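PDB 2P3E: diaminopimelate decarboxylase from Aquifex aeolicus, which probably catalyses the pyridoxal 5'-phosphate-dependent decarboxylation of meso-diaminopimelate to L-lysine, the closing step of lysine biosynthesis. Local coordinates for residues E49-A54 with L278-S283; D57-Y62 with P101-Y106; L245-K248 with K254-A257. One frame throughout, in Å; residues are numbered along the deposited sequence.

Contact 1 (E49-A54 with L278-S283)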
loop_
_atom_site.group_PDB
_atom_site.type_symbol
_atom_site.label_atom_id
_atom_site.label_comp_id
_atom_site.label_asym_id
_atom_site.label_seq_id
_atom_site.Cartn_x
_atom_site.Cartn_y
_atom_site.Cartn_z
ATOM N N GLU B 49 22.061 -14.247 14.481
ATOM C CA GLU B 49 23.055 -14.847 15.359
ATOM C C GLU B 49 23.493 -13.884 16.463
ATOM O O GLU B 49 23.839 -14.313 17.567
ATOM C CB GLU B 49 24.269 -15.360 14.560
ATOM C CG GLU B 49 23.993 -16.597 13.688
ATOM C CD GLU B 49 23.380 -17.755 14.450
ATOM O OE1 GLU B 49 23.756 -17.982 15.624
ATOM O OE2 GLU B 49 22.519 -18.452 13.870
ATOM N N ALA B 50 23.485 -12.594 16.167
ATOM C CA ALA B 50 23.743 -11.581 17.191
ATOM C C ALA B 50 22.740 -11.651 18.350
ATOM O O ALA B 50 23.122 -11.492 19.515
ATOM C CB ALA B 50 23.780 -10.193 16.592
ATOM N N TYR B 51 21.465 -11.883 18.026
ATOM C CA TYR B 51 20.430 -12.095 19.036
ATOM C C TYR B 51 20.677 -13.396 19.815
ATOM O O TYR B 51 20.582 -13.413 21.046
ATOM C CB TYR B 51 19.037 -12.117 18.381
ATOM C CG TYR B 51 18.436 -10.739 18.226
ATOM C CD1 TYR B 51 18.478 -10.071 17.002
ATOM C CD2 TYR B 51 17.827 -10.103 19.309
ATOM C CE1 TYR B 51 17.914 -8.787 16.860
ATOM C CE2 TYR B 51 17.261 -8.812 19.185
ATOM C CZ TYR B 51 17.311 -8.172 17.959
ATOM O OH TYR B 51 16.748 -6.931 17.844
ATOM N N ARG B 52 21.001 -14.474 19.099
ATOM C CA ARG B 52 21.273 -15.765 19.728
ATOM C C ARG B 52 22.449 -15.689 20.713
ATOM O O ARG B 52 22.374 -16.241 21.806
ATOM C CB ARG B 52 21.562 -16.844 18.685
ATOM C CG ARG B 52 20.409 -17.165 17.762
ATOM C CD ARG B 52 19.379 -18.078 18.426
ATOM C CZ ARG B 52 16.363 -19.539 19.300
ATOM N NH1 ARG B 52 16.235 -20.484 20.242
ATOM N NH2 ARG B 52 15.300 -19.096 18.634
ATOM N N LYS B 53 23.521 -15.021 20.302
ATOM C CA LYS B 53 24.709 -14.851 21.121
ATOM C C LYS B 53 24.400 -13.961 22.336
ATOM O O LYS B 53 24.767 -14.300 23.465
ATOM C CB LYS B 53 25.853 -14.273 20.286
ATOM C CG LYS B 53 27.110 -13.968 21.060
ATOM C CD LYS B 53 28.236 -13.501 20.134
ATOM C CE LYS B 53 29.438 -12.982 20.923
ATOM N NZ LYS B 53 30.584 -12.773 19.989
ATOM N N ALA B 54 23.705 -12.849 22.103
ATOM C CA ALA B 54 23.293 -11.943 23.192
ATOM C C ALA B 54 22.317 -12.550 24.197
ATOM O O ALA B 54 22.413 -12.259 25.387
ATOM C CB ALA B 54 22.742 -10.615 22.629
ATOM N N LEU B 278 11.972 -12.976 22.411
ATOM C CA LEU B 278 12.147 -11.698 21.711
ATOM C C LEU B 278 11.542 -11.819 20.318
ATOM O O LEU B 278 11.541 -12.908 19.739
ATOM C CB LEU B 278 13.629 -11.324 21.574
ATOM C CG LEU B 278 14.495 -11.090 22.821
ATOM C CD1 LEU B 278 15.847 -10.544 22.383
ATOM C CD2 LEU B 278 13.854 -10.085 23.670
ATOM N N GLU B 279 11.062 -10.699 19.776
ATOM C CA GLU B 279 10.375 -10.685 18.475
ATOM C C GLU B 279 10.968 -9.703 17.438
ATOM O O GLU B 279 10.241 -8.863 16.907
ATOM C CB GLU B 279 8.893 -10.368 18.683
ATOM C CG GLU B 279 8.209 -11.286 19.698
ATOM C CD GLU B 279 6.793 -10.857 20.022
ATOM O OE1 GLU B 279 6.520 -9.633 20.086
ATOM O OE2 GLU B 279 5.959 -11.751 20.238
ATOM N N PRO B 280 12.270 -9.833 17.102
ATOM C CA PRO B 280 12.825 -8.814 16.209
ATOM C C PRO B 280 12.322 -8.977 14.764
ATOM O O PRO B 280 12.233 -10.109 14.271
ATOM C CB PRO B 280 14.331 -9.087 16.266
ATOM C CG PRO B 280 14.431 -10.543 16.552
ATOM C CD PRO B 280 13.278 -10.853 17.463
ATOM N N GLY B 281 12.005 -7.858 14.107
ATOM C CA GLY B 281 11.692 -7.870 12.666
ATOM C C GLY B 281 12.662 -6.982 11.908
ATOM O O GLY B 281 13.581 -7.465 11.228
ATOM N N ARG B 282 12.458 -5.672 12.047
ATOM C CA ARG B 282 13.275 -4.643 11.395
ATOM C C ARG B 282 14.790 -4.806 11.649
ATOM O O ARG B 282 15.593 -4.598 10.731
ATOM C CB ARG B 282 12.856 -3.258 11.892
ATOM C CG ARG B 282 13.317 -2.085 11.020
ATOM C CD ARG B 282 13.108 -0.745 11.748
ATOM N NE ARG B 282 11.739 -0.587 12.267
ATOM C CZ ARG B 282 10.730 -0.010 11.610
ATOM N NH1 ARG B 282 10.893 0.471 10.373
ATOM N NH2 ARG B 282 9.542 0.069 12.191
ATOM N N SER B 283 15.181 -5.129 12.892
ATOM C CA SER B 283 16.614 -5.248 13.225
ATOM C C SER B 283 17.311 -6.443 12.567
ATOM O O SER B 283 18.556 -6.509 12.551
ATOM C CB SER B 283 16.882 -5.240 14.745
ATOM O OG SER B 283 16.137 -6.241 15.411
#
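Tyr-51, on the helix 41-54, reaches from the outer layer of the pyridoxal-binding alpha/beta barrel to Leu-278, Pro-280 and Ser-283, which follow one another along the end of strand 275-278, the loop after it and the start of helix 282-285. The single side chain of Tyr-51, ring and hydroxyl, makes every touch between the segments. With chi1 at -86° and CG roughly anti to the carbonyl carbon, the ring projects from the helix toward the 278-283 segment. Pro-280 lies over one face: its CG stands 3.9 Å from the ring centroid and only 11° off the normal, which meets the geometry of a CH-pi contact, while its CB sits 3.5 Å from CZ of Tyr-51. Leu-278 instead approaches an edge, near the ring plane, where its CD1 is 3.7 Å from CD2 of Tyr-51. Helix 41-54 is also tied to this region by Arg-47, whose NE bonds to the backbone O of Ser-283, and Tyr-51 packs against Ile-60 and Pro-258 as well.

A leucine in place of Tyr-51 would probably leave the Ser-283 hydroxyl without this partner and Pro-280 without a flat surface to lie on. Residues Glu-279 to Arg-282 are predicted, from related enzymes, to bind the cofactor, and Arg-282 the substrate too; the ring therefore packs behind a probable active-site loop, while the Glu-279 side chain starts away from the helix and its OE1 bonds to His-202. At the far end of the ring, Tyr-51 OH and Ser-283 OG form a short hydrogen bond of 2.6 Å. The serine oxygen lies near the ring plane on the edge across from Leu-278, 3.4 Å from CE1 of Tyr-51.

Contact 2 (D57-Y62 with P101-Y106)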
loop_
_atom_site.group_PDB
_atom_site.type_symbol
_atom_site.label_atom_id
_atom_site.label_comp_id
_atom_site.label_asym_id
_atom_site.label_seq_id
_atom_site.Cartn_x
_atom_site.Cartn_y
_atom_site.Cartn_z
ATOM N N ASP B 57 19.685 -18.239 25.876
ATOM C CA ASP B 57 18.646 -19.103 26.424
ATOM C C ASP B 57 17.246 -18.677 25.957
ATOM O O ASP B 57 16.247 -19.319 26.299
ATOM C CB ASP B 57 18.735 -19.102 27.962
ATOM C CG ASP B 57 20.136 -19.478 28.467
ATOM O OD1 ASP B 57 20.704 -20.468 27.966
ATOM O OD2 ASP B 57 20.671 -18.776 29.352
ATOM N N ALA B 58 17.186 -17.619 25.145
ATOM C CA ALA B 58 15.909 -17.070 24.661
ATOM C C ALA B 58 15.414 -17.698 23.356
ATOM O O ALA B 58 16.206 -18.118 22.520
ATOM C CB ALA B 58 16.010 -15.545 24.479
ATOM N N LEU B 59 14.097 -17.707 23.178
ATOM C CA LEU B 59 13.503 -18.006 21.884
ATOM C C LEU B 59 13.456 -16.713 21.073
ATOM O O LEU B 59 12.834 -15.733 21.491
ATOM C CB LEU B 59 12.086 -18.555 22.034
ATOM C CG LEU B 59 11.283 -18.730 20.724
ATOM C CD1 LEU B 59 11.949 -19.778 19.825
ATOM C CD2 LEU B 59 9.851 -19.109 21.029
ATOM N N ILE B 60 14.109 -16.721 19.917
ATOM C CA ILE B 60 14.123 -15.563 19.035
ATOM C C ILE B 60 13.069 -15.754 17.934
ATOM O O ILE B 60 13.263 -16.531 17.008
ATOM C CB ILE B 60 15.527 -15.304 18.448
ATOM C CG1 ILE B 60 16.593 -15.302 19.556
ATOM C CG2 ILE B 60 15.547 -13.975 17.620
ATOM C CD1 ILE B 60 16.360 -14.271 20.696
ATOM N N CYS B 61 11.946 -15.057 18.067
ATOM C CA CYS B 61 10.842 -15.176 17.108
ATOM C C CYS B 61 10.924 -14.085 16.058
ATOM O O CYS B 61 10.723 -12.909 16.377
ATOM C CB CYS B 61 9.510 -15.067 17.833
ATOM S SG CYS B 61 9.026 -16.521 18.787
ATOM N N TYR B 62 11.194 -14.452 14.811
ATOM C CA TYR B 62 11.226 -13.459 13.726
ATOM C C TYR B 62 9.834 -12.838 13.507
ATOM O O TYR B 62 8.851 -13.556 13.379
ATOM C CB TYR B 62 11.776 -14.075 12.432
ATOM C CG TYR B 62 11.550 -13.190 11.241
ATOM C CD1 TYR B 62 12.105 -11.897 11.190
ATOM C CD2 TYR B 62 10.746 -13.618 10.180
ATOM C CE1 TYR B 62 11.874 -11.060 10.086
ATOM C CE2 TYR B 62 10.500 -12.783 9.092
ATOM C CZ TYR B 62 11.074 -11.515 9.058
ATOM O OH TYR B 62 10.831 -10.703 7.981
ATOM N N PRO B 101 5.167 -24.984 15.102
ATOM C CA PRO B 101 4.219 -24.235 15.947
ATOM C C PRO B 101 4.671 -24.064 17.393
ATOM O O PRO B 101 4.263 -23.117 18.042
ATOM C CB PRO B 101 2.935 -25.080 15.882
ATOM C CG PRO B 101 3.354 -26.388 15.318
ATOM C CD PRO B 101 4.487 -26.088 14.405
ATOM N N GLU B 102 5.507 -24.977 17.884
ATOM C CA GLU B 102 6.132 -24.830 19.201
ATOM C C GLU B 102 7.041 -23.590 19.313
ATOM O O GLU B 102 7.409 -23.181 20.419
ATOM C CB GLU B 102 6.889 -26.111 19.582
ATOM C CG GLU B 102 5.982 -27.358 19.730
ATOM C CD GLU B 102 5.673 -28.062 18.422
ATOM O OE1 GLU B 102 6.154 -27.612 17.369
ATOM O OE2 GLU B 102 4.939 -29.078 18.442
ATOM N N ARG B 103 7.411 -22.993 18.176
ATOM C CA ARG B 103 8.190 -21.745 18.183
ATOM C C ARG B 103 7.385 -20.565 17.587
ATOM O O ARG B 103 7.951 -19.545 17.221
ATOM C CB ARG B 103 9.500 -21.925 17.431
ATOM C CG ARG B 103 10.405 -23.080 17.952
ATOM C CD ARG B 103 11.879 -22.890 17.565
ATOM N NE ARG B 103 12.070 -22.609 16.132
ATOM C CZ ARG B 103 12.636 -23.433 15.238
ATOM N NH1 ARG B 103 13.099 -24.633 15.613
ATOM N NH2 ARG B 103 12.761 -23.046 13.961
ATOM N N ILE B 104 6.064 -20.707 17.513
ATOM C CA ILE B 104 5.213 -19.666 16.924
ATOM C C ILE B 104 4.351 -18.981 17.984
ATOM O O ILE B 104 3.673 -19.661 18.780
ATOM C CB ILE B 104 4.326 -20.247 15.788
ATOM C CG1 ILE B 104 5.216 -20.816 14.675
ATOM C CG2 ILE B 104 3.262 -19.210 15.292
ATOM C CD1 ILE B 104 4.444 -21.413 13.494
ATOM N N VAL B 105 4.399 -17.641 18.003
ATOM C CA VAL B 105 3.542 -16.838 18.873
ATOM C C VAL B 105 2.658 -15.908 18.016
ATOM O O VAL B 105 3.096 -15.411 16.981
ATOM C CB VAL B 105 4.355 -16.028 19.930
ATOM C CG1 VAL B 105 5.119 -16.977 20.885
ATOM C CG2 VAL B 105 5.334 -15.048 19.253
ATOM N N TYR B 106 1.430 -15.674 18.459
ATOM C CA TYR B 106 0.448 -15.010 17.613
ATOM C C TYR B 106 -0.044 -13.742 18.307
ATOM O O TYR B 106 -0.745 -13.823 19.323
ATOM C CB TYR B 106 -0.716 -15.974 17.313
ATOM C CG TYR B 106 -1.752 -15.572 16.233
ATOM C CD1 TYR B 106 -2.648 -16.524 15.735
ATOM C CD2 TYR B 106 -1.823 -14.286 15.710
ATOM C CE1 TYR B 106 -3.604 -16.196 14.761
ATOM C CE2 TYR B 106 -2.783 -13.951 14.734
ATOM C CZ TYR B 106 -3.664 -14.914 14.267
ATOM O OH TYR B 106 -4.617 -14.600 13.292
#
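Leu-59 and Cys-61, on strand 59-63, meet Arg-103 and Val-105, the latter on strand 104-106. The CD1 methyl of Leu-59 rests against the aliphatic part of Arg-103, 3.8 Å from CD and 4.0 Å from CB of that arginine, and the two side chains cross at a slant. Holding CG opposite the backbone N (chi1 172°) extends the leucine toward its partner. Two residues on, SG of Cys-61 comes 3.6 Å from the backbone O of Arg-103 and 4.0 Å from CG2 of Val-105.

The second shell explains the spacing. Strand 82-85 runs between these two strands in the parallel sheet of the barrel, paired with both, and Asp-84 on it touches both Cys-61 and Val-105. Ile-60, by contrast, packs on helix 41-54 outside the sheet, consistent with Cys-61 and most of Leu-59 facing the barrel's inner side. Arg-103 bends at chi3 (-50°), and its NH2 bonds to the carbonyl of Ala-81, just ahead of the middle strand. Val-105 in turn touches Glu-279, a predicted cofactor-binding residue.

No hydrogen bond joins the segments directly. The direct contact is therefore mainly van der Waals, with the strands joined through strand 82-85, while the guanidinium finds its polar partner elsewhere and leaves its methylenes to the leucine.

Contact 3 (L245-K248 with K254-A257)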
loop_
_atom_site.group_PDB
_atom_site.type_symbol
_atom_site.label_atom_id
_atom_site.label_comp_id
_atom_site.label_asym_id
_atom_site.label_seq_id
_atom_site.Cartn_x
_atom_site.Cartn_y
_atom_site.Cartn_z
ATOM N N LEU B 245 13.774 -3.004 18.519
ATOM C CA LEU B 245 15.126 -2.434 18.393
ATOM C C LEU B 245 15.263 -1.737 17.048
ATOM O O LEU B 245 14.914 -2.314 16.026
ATOM C CB LEU B 245 16.204 -3.503 18.529
ATOM C CG LEU B 245 16.902 -3.763 19.872
ATOM C CD1 LEU B 245 18.280 -4.357 19.577
ATOM C CD2 LEU B 245 17.083 -2.523 20.728
ATOM N N GLY B 246 15.743 -0.493 17.062
ATOM C CA GLY B 246 15.858 0.297 15.839
ATOM C C GLY B 246 17.109 0.021 15.025
ATOM O O GLY B 246 18.054 -0.620 15.504
ATOM N N ILE B 247 17.106 0.509 13.792
ATOM C CA ILE B 247 18.228 0.312 12.890
ATOM C C ILE B 247 18.691 1.653 12.365
ATOM O O ILE B 247 18.005 2.662 12.493
ATOM C CB ILE B 247 17.897 -0.606 11.675
ATOM C CG1 ILE B 247 16.819 0.037 10.786
ATOM C CG2 ILE B 247 17.510 -2.006 12.134
ATOM C CD1 ILE B 247 16.644 -0.660 9.409
ATOM N N LYS B 248 19.855 1.643 11.739
ATOM C CA LYS B 248 20.403 2.847 11.141
ATOM C C LYS B 248 19.647 3.167 9.864
ATOM O O LYS B 248 19.662 2.400 8.909
ATOM C CB LYS B 248 21.904 2.669 10.877
ATOM C CG LYS B 248 22.617 3.952 10.353
ATOM C CD LYS B 248 23.975 3.608 9.734
ATOM C CE LYS B 248 24.776 4.875 9.421
ATOM N NZ LYS B 248 25.239 5.530 10.682
ATOM N N LYS B 254 22.897 6.002 15.227
ATOM C CA LYS B 254 23.752 4.983 15.814
ATOM C C LYS B 254 22.826 3.907 16.336
ATOM O O LYS B 254 22.087 4.152 17.291
ATOM C CB LYS B 254 24.581 5.560 16.962
ATOM C CG LYS B 254 25.497 4.527 17.616
ATOM N N GLU B 255 22.832 2.727 15.718
ATOM C CA GLU B 255 21.864 1.704 16.139
ATOM C C GLU B 255 22.380 0.899 17.341
ATOM O O GLU B 255 23.580 0.672 17.458
ATOM C CB GLU B 255 21.488 0.774 14.980
ATOM C CG GLU B 255 22.599 -0.177 14.544
ATOM C CD GLU B 255 22.200 -1.099 13.410
ATOM O OE1 GLU B 255 21.299 -0.759 12.604
ATOM O OE2 GLU B 255 22.814 -2.186 13.311
ATOM N N PRO B 256 21.466 0.483 18.240
ATOM C CA PRO B 256 21.858 -0.365 19.352
ATOM C C PRO B 256 22.089 -1.799 18.846
ATOM O O PRO B 256 21.577 -2.159 17.786
ATOM C CB PRO B 256 20.641 -0.294 20.277
ATOM C CG PRO B 256 19.468 -0.111 19.328
ATOM C CD PRO B 256 20.022 0.808 18.263
ATOM N N ALA B 257 22.900 -2.576 19.561
ATOM C CA ALA B 257 23.118 -3.988 19.243
ATOM C C ALA B 257 22.275 -4.853 20.174
ATOM O O ALA B 257 21.909 -4.405 21.268
ATOM C CB ALA B 257 24.592 -4.344 19.385
HETATM O O HOH W 1 19.412 -2.816 15.365
#
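Residues 245-248 and 254-257 meet as two irregular parts of one loop, between strand 238-240 and helix 258-269 of the barrel, joined by a carboxylate-to-backbone bond, an apolar pair and a water. Their closest CA atoms, those of Ile-247 and Glu-255, are 5.1 Å apart, although neither segment is a strand.

Glu-255 supplies the direct polar link. Its CG is placed between the backbone N and the carbonyl carbon (chi1 71°), and the chain beyond is extended, which delivers the carboxylate to the facing backbone. OE1 accepts the N-H of Lys-248 at 2.9 Å through its anti lone pair, with an angle of 149° at the hydrogen, so the bond is moderately bent. The same oxygen lies 3.3 Å from CA of Ile-247. OE2 is engaged separately, in a salt bridge with Arg-47, which would be expected to stabilise the ionised carboxylate.

Further along, CD2 of Leu-245 packs on CG of Pro-256 at 3.7 Å, the two side chains running past each other in opposite senses. CD1 of the leucine comes within 4.0 Å of the Ala-257 O. Between the carboxylate and this apolar pair, the carbonyl of Gly-246 receives a hydrogen bond from a water at 2.6 Å; that water also donates to Pro-256 O, but weakly, at 3.3 Å. Gly-246 O additionally lies 3.7 Å from CD of Pro-256.

Segment 245-248 directly follows Gly-244, a predicted cofactor-binding residue. Lys-248 turns its ammonium group to the carbonyls of Pro-251 and Asp-253 and forms a salt bridge with Glu-6, near the chain's start. Arg-47 and Tyr-51 join the loop to helix 41-54, while Ala-257 is the N-cap residue of helix 258-269, which leads on to strand 275-278.

How the contacts relate
All three contacts lie in the pyridoxal-binding barrel. Contact 1 closes a long loop of chain, inside which contacts 2 and 3 come one after the other. Contacts 1 and 2 have centres 11 Å apart and share the barrel sheet: strands 59-63 and 275-278 are adjacent and parallel, and backbone atoms of Leu-278 probably bond to Leu-59 and Cys-61. Contact 3, 12 Å from contact 1 between centres, packs on it through Leu-245 and Ile-247, whereas contacts 2 and 3 stay about 10 Å apart at their nearest atoms. Contact 1 is thus the middle piece, linking inner barrel packing to a loop beside the probable cofactor site.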